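Yeast glycogen phosphorylase (Saccharomyces cerevisiae, PDB 1YGP) belongs to the carbohydrate phosphorylase family, whose chain folds in the GT-B manner, and binds pyridoxal-5'-phosphate. Local coordinates at residues 387-390 with 391-395; 434-437 with 438-442; 803-806 with 807-811. All coordinates share one frame; numbering follows the deposited sequence.

Interaction 1: residues 387-390 with 391-395; sequences LDWH and EAWDI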
loop_
_atom_site.group_PDB
_atom_site.type_symbol
_atom_site.label_atom_id
_atom_site.label_comp_id
_atom_site.label_asym_id
_atom_site.label_seq_id
_atom_site.Cartn_x
_atom_site.Cartn_y
_atom_site.Cartn_z
ATOM N N LEU A 387 22.837 26.471 21.854
ATOM C CA LEU A 387 24.074 26.278 22.589
ATOM C C LEU A 387 25.137 27.150 21.941
ATOM O O LEU A 387 24.932 27.790 20.904
ATOM C CB LEU A 387 24.556 24.839 22.564
ATOM C CG LEU A 387 23.740 23.723 23.223
ATOM C CD1 LEU A 387 24.724 22.679 23.703
ATOM C CD2 LEU A 387 23.003 24.168 24.468
ATOM N N ASP A 388 26.281 27.281 22.597
ATOM C CA ASP A 388 27.381 28.012 22.016
ATOM C C ASP A 388 27.891 27.153 20.870
ATOM O O ASP A 388 27.951 25.921 20.989
ATOM C CB ASP A 388 28.473 28.204 23.068
ATOM C CG ASP A 388 29.751 28.867 22.561
ATOM O OD1 ASP A 388 29.657 29.954 21.979
ATOM O OD2 ASP A 388 30.830 28.290 22.744
ATOM N N TRP A 389 28.346 27.787 19.792
ATOM C CA TRP A 389 28.879 27.058 18.654
ATOM C C TRP A 389 29.965 26.115 19.120
ATOM O O TRP A 389 29.988 24.939 18.768
ATOM C CB TRP A 389 29.469 27.999 17.625
ATOM C CG TRP A 389 29.580 27.396 16.236
ATOM C CD1 TRP A 389 28.635 27.680 15.282
ATOM C CD2 TRP A 389 30.577 26.577 15.763
ATOM N NE1 TRP A 389 29.027 27.059 14.197
ATOM C CE2 TRP A 389 30.172 26.390 14.434
ATOM C CE3 TRP A 389 31.740 25.970 16.240
ATOM C CZ2 TRP A 389 30.927 25.593 13.577
ATOM C CZ3 TRP A 389 32.494 25.172 15.387
ATOM C CH2 TRP A 389 32.088 24.987 14.066
ATOM N N HIS A 390 30.842 26.574 19.992
ATOM C CA HIS A 390 31.899 25.683 20.406
ATOM C C HIS A 390 31.465 24.614 21.387
ATOM O O HIS A 390 32.023 23.519 21.344
ATOM C CB HIS A 390 33.025 26.542 20.943
ATOM C CG HIS A 390 33.773 27.126 19.749
ATOM N ND1 HIS A 390 33.704 28.352 19.223
ATOM C CD2 HIS A 390 34.637 26.388 18.971
ATOM C CE1 HIS A 390 34.474 28.386 18.161
ATOM N NE2 HIS A 390 35.028 27.201 18.025
ATOM N N GLU A 391 30.426 24.818 22.195
ATOM C CA GLU A 391 30.041 23.787 23.145
ATOM C C GLU A 391 29.324 22.665 22.391
ATOM O O GLU A 391 29.562 21.480 22.618
ATOM C CB GLU A 391 29.157 24.419 24.163
ATOM C CG GLU A 391 28.807 23.560 25.369
ATOM C CD GLU A 391 27.603 24.103 26.151
ATOM O OE1 GLU A 391 27.488 25.325 26.332
ATOM O OE2 GLU A 391 26.763 23.299 26.567
ATOM N N ALA A 392 28.480 23.059 21.430
ATOM C CA ALA A 392 27.732 22.169 20.559
ATOM C C ALA A 392 28.672 21.279 19.755
ATOM O O ALA A 392 28.574 20.039 19.770
ATOM C CB ALA A 392 26.898 23.000 19.600
ATOM N N TRP A 393 29.662 21.911 19.122
ATOM C CA TRP A 393 30.634 21.178 18.337
ATOM C C TRP A 393 31.398 20.126 19.146
ATOM O O TRP A 393 31.741 19.051 18.640
ATOM C CB TRP A 393 31.624 22.157 17.687
ATOM C CG TRP A 393 32.478 21.380 16.701
ATOM C CD1 TRP A 393 33.824 21.244 16.896
ATOM C CD2 TRP A 393 32.016 20.695 15.601
ATOM N NE1 TRP A 393 34.221 20.463 15.927
ATOM C CE2 TRP A 393 33.197 20.116 15.136
ATOM C CE3 TRP A 393 30.811 20.471 14.934
ATOM C CZ2 TRP A 393 33.199 19.307 14.005
ATOM C CZ3 TRP A 393 30.808 19.660 13.800
ATOM C CH2 TRP A 393 31.994 19.082 13.342
ATOM N N ASP A 394 31.661 20.383 20.410
ATOM C CA ASP A 394 32.297 19.390 21.239
ATOM C C ASP A 394 31.398 18.178 21.417
ATOM O O ASP A 394 31.894 17.048 21.425
ATOM C CB ASP A 394 32.611 19.986 22.584
ATOM C CG ASP A 394 34.100 20.179 22.735
ATOM O OD1 ASP A 394 34.641 21.126 22.146
ATOM O OD2 ASP A 394 34.695 19.359 23.441
ATOM N N ILE A 395 30.081 18.390 21.526
ATOM C CA ILE A 395 29.139 17.292 21.672
ATOM C C ILE A 395 29.113 16.472 20.366
ATOM O O ILE A 395 29.314 15.250 20.395
ATOM C CB ILE A 395 27.750 17.891 22.045
ATOM C CG1 ILE A 395 27.847 18.565 23.424
ATOM C CG2 ILE A 395 26.692 16.803 22.095
ATOM C CD1 ILE A 395 26.616 19.331 23.955
#

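Interaction 2: residues 434-437 with 438-442; sequences INWF and FLEDV. Unlike the reference sequence in segment 438-442: Glu440 (reference Gln).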
loop_
_atom_site.group_PDB
_atom_site.type_symbol
_atom_site.label_atom_id
_atom_site.label_comp_id
_atom_site.label_asym_id
_atom_site.label_seq_id
_atom_site.Cartn_x
_atom_site.Cartn_y
_atom_site.Cartn_z
ATOM N N ILE A 434 32.854 25.049 10.264
ATOM C CA ILE A 434 33.533 23.851 10.736
ATOM C C ILE A 434 34.933 23.794 10.120
ATOM O O ILE A 434 35.943 23.669 10.821
ATOM C CB ILE A 434 32.613 22.642 10.337
ATOM C CG1 ILE A 434 31.436 22.554 11.329
ATOM C CG2 ILE A 434 33.411 21.331 10.291
ATOM C CD1 ILE A 434 30.314 21.538 10.989
ATOM N N ASN A 435 35.010 23.966 8.798
ATOM C CA ASN A 435 36.270 23.908 8.065
ATOM C C ASN A 435 37.219 25.009 8.492
ATOM O O ASN A 435 38.428 24.779 8.564
ATOM C CB ASN A 435 36.050 24.050 6.558
ATOM C CG ASN A 435 37.327 23.802 5.765
ATOM O OD1 ASN A 435 37.889 22.721 5.783
ATOM N ND2 ASN A 435 37.874 24.699 4.974
ATOM N N TRP A 436 36.677 26.190 8.816
ATOM C CA TRP A 436 37.482 27.343 9.178
ATOM C C TRP A 436 38.257 27.072 10.441
ATOM O O TRP A 436 39.489 27.146 10.442
ATOM C CB TRP A 436 36.624 28.594 9.409
ATOM C CG TRP A 436 37.479 29.812 9.711
ATOM C CD1 TRP A 436 37.550 30.278 10.995
ATOM C CD2 TRP A 436 38.248 30.530 8.818
ATOM N NE1 TRP A 436 38.374 31.296 10.927
ATOM C CE2 TRP A 436 38.813 31.492 9.671
ATOM C CE3 TRP A 436 38.565 30.548 7.457
ATOM C CZ2 TRP A 436 39.686 32.473 9.181
ATOM C CZ3 TRP A 436 39.438 31.526 6.960
ATOM C CH2 TRP A 436 39.992 32.481 7.816
ATOM N N PHE A 437 37.555 26.751 11.513
ATOM C CA PHE A 437 38.255 26.490 12.740
ATOM C C PHE A 437 39.206 25.297 12.591
ATOM O O PHE A 437 40.323 25.353 13.109
ATOM C CB PHE A 437 37.227 26.255 13.819
ATOM C CG PHE A 437 36.333 27.463 14.061
ATOM C CD1 PHE A 437 36.879 28.697 14.409
ATOM C CD2 PHE A 437 34.949 27.333 13.950
ATOM C CE1 PHE A 437 36.034 29.783 14.643
ATOM C CE2 PHE A 437 34.117 28.426 14.187
ATOM C CZ PHE A 437 34.657 29.650 14.533
ATOM N N PHE A 438 38.865 24.232 11.847
ATOM C CA PHE A 438 39.739 23.068 11.665
ATOM C C PHE A 438 41.034 23.529 11.015
ATOM O O PHE A 438 42.114 23.227 11.515
ATOM C CB PHE A 438 39.045 22.013 10.778
ATOM C CG PHE A 438 39.954 20.902 10.288
ATOM C CD1 PHE A 438 40.531 19.990 11.176
ATOM C CD2 PHE A 438 40.227 20.794 8.925
ATOM C CE1 PHE A 438 41.381 18.981 10.700
ATOM C CE2 PHE A 438 41.079 19.783 8.447
ATOM C CZ PHE A 438 41.659 18.876 9.335
ATOM N N LEU A 439 40.949 24.314 9.948
ATOM C CA LEU A 439 42.123 24.793 9.266
ATOM C C LEU A 439 42.948 25.756 10.131
ATOM O O LEU A 439 44.181 25.814 10.015
ATOM C CB LEU A 439 41.610 25.390 7.979
ATOM C CG LEU A 439 42.110 24.714 6.723
ATOM C CD1 LEU A 439 42.114 23.199 6.806
ATOM C CD2 LEU A 439 41.183 25.114 5.636
ATOM N N GLU A 440 42.330 26.482 11.065
ATOM C CA GLU A 440 43.081 27.272 12.028
ATOM C C GLU A 440 43.862 26.293 12.877
ATOM O O GLU A 440 45.090 26.357 12.916
ATOM C CB GLU A 440 42.206 28.067 12.966
ATOM C CG GLU A 440 41.766 29.400 12.414
ATOM C CD GLU A 440 41.025 30.274 13.426
ATOM O OE1 GLU A 440 40.831 29.872 14.583
ATOM O OE2 GLU A 440 40.630 31.380 13.045
ATOM N N ASP A 441 43.201 25.321 13.490
ATOM C CA ASP A 441 43.877 24.340 14.309
ATOM C C ASP A 441 45.041 23.667 13.603
ATOM O O ASP A 441 46.069 23.389 14.224
ATOM C CB ASP A 441 42.872 23.309 14.737
ATOM C CG ASP A 441 41.942 23.807 15.825
ATOM O OD1 ASP A 441 41.452 24.941 15.749
ATOM O OD2 ASP A 441 41.710 23.038 16.758
ATOM N N VAL A 442 44.924 23.466 12.291
ATOM C CA VAL A 442 45.991 22.848 11.541
ATOM C C VAL A 442 47.104 23.857 11.452
ATOM O O VAL A 442 48.251 23.493 11.734
ATOM C CB VAL A 442 45.566 22.447 10.116
ATOM C CG1 VAL A 442 46.716 21.738 9.414
ATOM C CG2 VAL A 442 44.435 21.443 10.169
#

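Interaction 3: residues 803-806 with 807-811; sequences EFKP and LVDSI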
loop_
_atom_site.group_PDB
_atom_site.type_symbol
_atom_site.label_atom_id
_atom_site.label_comp_id
_atom_site.label_asym_id
_atom_site.label_seq_id
_atom_site.Cartn_x
_atom_site.Cartn_y
_atom_site.Cartn_z
ATOM N N GLU A 803 30.346 -8.494 -31.451
ATOM C CA GLU A 803 29.687 -7.926 -30.277
ATOM C C GLU A 803 30.597 -7.800 -29.058
ATOM O O GLU A 803 30.558 -6.798 -28.340
ATOM C CB GLU A 803 28.490 -8.784 -29.909
ATOM C CG GLU A 803 27.745 -8.260 -28.696
ATOM C CD GLU A 803 26.286 -8.653 -28.679
ATOM O OE1 GLU A 803 25.983 -9.799 -28.359
ATOM O OE2 GLU A 803 25.455 -7.808 -28.994
ATOM N N PHE A 804 31.450 -8.810 -28.832
ATOM C CA PHE A 804 32.322 -8.861 -27.661
ATOM C C PHE A 804 33.668 -8.165 -27.819
ATOM O O PHE A 804 34.569 -8.295 -26.988
ATOM C CB PHE A 804 32.515 -10.340 -27.272
ATOM C CG PHE A 804 31.203 -10.998 -26.837
ATOM C CD1 PHE A 804 30.362 -10.370 -25.895
ATOM C CD2 PHE A 804 30.819 -12.214 -27.400
ATOM C CE1 PHE A 804 29.146 -10.958 -25.532
ATOM C CE2 PHE A 804 29.603 -12.800 -27.035
ATOM C CZ PHE A 804 28.767 -12.173 -26.105
ATOM N N LYS A 805 33.771 -7.323 -28.853
ATOM C CA LYS A 805 34.996 -6.618 -29.187
ATOM C C LYS A 805 35.455 -5.623 -28.130
ATOM O O LYS A 805 36.632 -5.712 -27.791
ATOM C CB LYS A 805 34.846 -5.873 -30.518
ATOM C CG LYS A 805 36.121 -6.004 -31.312
ATOM C CD LYS A 805 36.373 -4.936 -32.357
ATOM C CE LYS A 805 37.486 -5.375 -33.306
ATOM N NZ LYS A 805 38.661 -5.912 -32.631
ATOM N N PRO A 806 34.703 -4.689 -27.532
ATOM C CA PRO A 806 35.197 -3.767 -26.504
ATOM C C PRO A 806 35.961 -4.411 -25.349
ATOM O O PRO A 806 36.952 -3.865 -24.850
ATOM C CB PRO A 806 33.963 -3.051 -26.061
ATOM C CG PRO A 806 33.195 -2.961 -27.348
ATOM C CD PRO A 806 33.326 -4.370 -27.872
ATOM N N LEU A 807 35.532 -5.618 -24.966
ATOM C CA LEU A 807 36.177 -6.397 -23.923
ATOM C C LEU A 807 37.570 -6.814 -24.401
ATOM O O LEU A 807 38.576 -6.436 -23.799
ATOM C CB LEU A 807 35.295 -7.607 -23.627
ATOM C CG LEU A 807 35.640 -8.492 -22.450
ATOM C CD1 LEU A 807 35.746 -7.645 -21.187
ATOM C CD2 LEU A 807 34.566 -9.553 -22.295
ATOM N N VAL A 808 37.662 -7.516 -25.534
ATOM C CA VAL A 808 38.926 -7.959 -26.124
ATOM C C VAL A 808 39.838 -6.765 -26.336
ATOM O O VAL A 808 40.991 -6.786 -25.904
ATOM C CB VAL A 808 38.660 -8.656 -27.463
ATOM C CG1 VAL A 808 39.937 -9.098 -28.126
ATOM C CG2 VAL A 808 37.853 -9.891 -27.204
ATOM N N ASP A 809 39.363 -5.678 -26.920
ATOM C CA ASP A 809 40.210 -4.520 -27.097
ATOM C C ASP A 809 40.567 -3.796 -25.824
ATOM O O ASP A 809 41.487 -2.974 -25.885
ATOM C CB ASP A 809 39.573 -3.516 -28.029
ATOM C CG ASP A 809 39.320 -4.029 -29.438
ATOM O OD1 ASP A 809 39.873 -5.061 -29.842
ATOM O OD2 ASP A 809 38.541 -3.371 -30.128
ATOM N N SER A 810 39.938 -3.984 -24.665
ATOM C CA SER A 810 40.425 -3.277 -23.491
ATOM C C SER A 810 41.725 -3.956 -23.062
ATOM O O SER A 810 42.733 -3.263 -22.854
ATOM C CB SER A 810 39.377 -3.300 -22.365
ATOM O OG SER A 810 38.976 -4.566 -21.854
ATOM N N ILE A 811 41.766 -5.301 -23.074
ATOM C CA ILE A 811 42.956 -6.064 -22.698
ATOM C C ILE A 811 44.064 -5.874 -23.721
ATOM O O ILE A 811 45.151 -5.385 -23.412
ATOM C CB ILE A 811 42.658 -7.583 -22.590
ATOM C CG1 ILE A 811 41.635 -7.824 -21.524
ATOM C CG2 ILE A 811 43.913 -8.345 -22.228
ATOM C CD1 ILE A 811 41.295 -9.285 -21.327
#

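Interaction 1: residues 387-390 with 391-395
The carbonyl of Asp388 receives the straightest bond of this helix start: Ala392 N meets Asp388 O at 2.9 Å, with an N-H...O angle of 175°. Glu391 N also leans on that oxygen, but weakly. One residue on, Trp393 N binds Trp389 O at 3.1 Å, while Asp394 N reaches His390 O at a longer 3.3 Å. The side chain of Asp388 turns back on the same turn, where OD2 accepts weakly from His390 N at 3.2 Å. A short acid suits this N-cap position, because its carboxylate can meet an amide that has no earlier helical carbonyl to bind. Glu391, two residues after Trp389, is another acid in the first turn, and its charge probably interacts favourably with the positive end of the helix dipole.

The packing lies around these bonds. Leu387, just before the cap, sends CB to within 4.2 Å of Ala392 CB; the small methyl lets this face also lie close to Gln378, Leu381 and Val382 of helix 372-384. Leu387 CD1 continues to Ile395 CD1 at 3.9 Å, the two side chains crossing at about a right angle, and Glu391 OE2 lies beside the same methyl. Trp389 and Trp393 run side by side. Both have CG anti to the backbone N (chi1 -159° and -171°), which brings Trp389 CZ3 to 3.9 Å from Trp393 CB; their near-parallel rings are slid apart and barely overlap.

An Asp N-cap with an apolar pair joining the residue before it to the fourth helical residue is a hydrophobic staple, here opening helix 389-399, the last helix of the beta-alpha-beta crossover from strand 361-366 to strand 400-404.

Interaction 2: residues 434-437 with 438-442
Ile434 O accepts from Phe438 N at 3.1 Å, and the same i to i+4 step is repeated by Leu439 N on Asn435 O, Glu440 N on Trp436 O and Asp441 N on Phe437 O. This is uninterrupted alpha-helix, the middle of helix 425-445. The last of the four is the straightest, with 2.9 Å between Asp441 N and Phe437 O and an N-H...O angle of 174°.

The side chains leave the helix in different directions, some buried and some exposed. Asn435 and Leu439 face helix 451-456 and the loop after it. The Asn435 amide is held at both ends, OD1 taking the backbone N of Ile458 and ND2 giving to Ser457 OG, which suits a flat group carrying an acceptor and a donor in a buried place. With its rotation fixed in this way, ND2 rests 3.4 Å from Leu439 CD2, and Leu439 itself packs on Leu453 and Ile456. Phe438, whose CG lies anti to the backbone N, turns its ring toward Tyr504 and the edge-to-face partner Phe503; Val442 CG2 lies over one face of that ring, 3.8 Å above its plane and toward the rim.

Phe437 takes another direction, with its ring edge-to-face against Trp389 and His390 of helix 389-399. A phenyl ring suits this seam, since it can pack edge-to-face with both aromatic neighbours. Glu440 OE1 comes to the edge of the Phe437 ring, close to its plane.

On the exposed side, Trp436 and Glu440 stand one turn apart. Residue 440 is Glu in this chain, where the reference sequence has Gln. Its extended side chain carries OE2 to 3.1 Å from Trp436 NE1, a weak hydrogen bond bent to 122°, the carboxylate plane turned 62° from the indole.

Interaction 3: residues 803-806 with 807-811
Lys805 O takes Asp809 N in a nearly straight bond of 2.9 Å, part of the first turn of helix 805-813, whereas Ser810 N reaches Pro806 O only weakly, at 3.0 Å.

The same pair, Lys805 and Asp809, is joined a second time through its side chains. Lys805 bends at its last torsion (chi4 -47°), setting NZ 3.2 Å from Asp809 OD1 on that oxygen's syn lone pair, in a salt bridge along the helix. Its methylenes run beside the other oxygen, with CD 3.5 Å from Asp809 OD2. The ammonium also has a stronger partner in Glu792, so a single lysine serves two acids.

Pro806 suits the second helical position, where a missing amide hydrogen costs no helical bond. Ser810 turns its hydroxyl back on the helix: OG donates to Leu807 O at 2.7 Å, in the plane of the carbonyl and on a lone pair, and Ser810 N shares that acceptor.

Phe804, at the N-cap, supplies no capping side chain; its ring instead packs on Lys669, Leu670 and Cys673, while Leu807 presses on Phe620. Such a short amphipathic helix, laid on helices 615-634 and 662-678, belongs to the helical layers around the six-stranded parallel sheet in one of the two Rossmann-like domains of the GT-B fold.

Interactions 1 and 2 form one patch of the fold, their centres about 15 Å apart. Trp393 CZ3 approaches Ile434 CD1 to 3.4 Å, and Trp389 CH2 stands 3.7 Å from Ile434 CG1, so the aromatic side of helix 389-399 fits against helix 425-445. Interaction 3 is remote: its centre lies about 56 Å from that of interaction 1 and about 49 Å from that of interaction 2, in the domain built on the six-stranded parallel sheet, whereas helix 389-399 of interaction 1 belongs with the nine-stranded mixed one. None of the three supplies a residue lining the pyridoxal-5'-phosphate pocket, which draws on residues as far apart in sequence as Leu107 and Lys728.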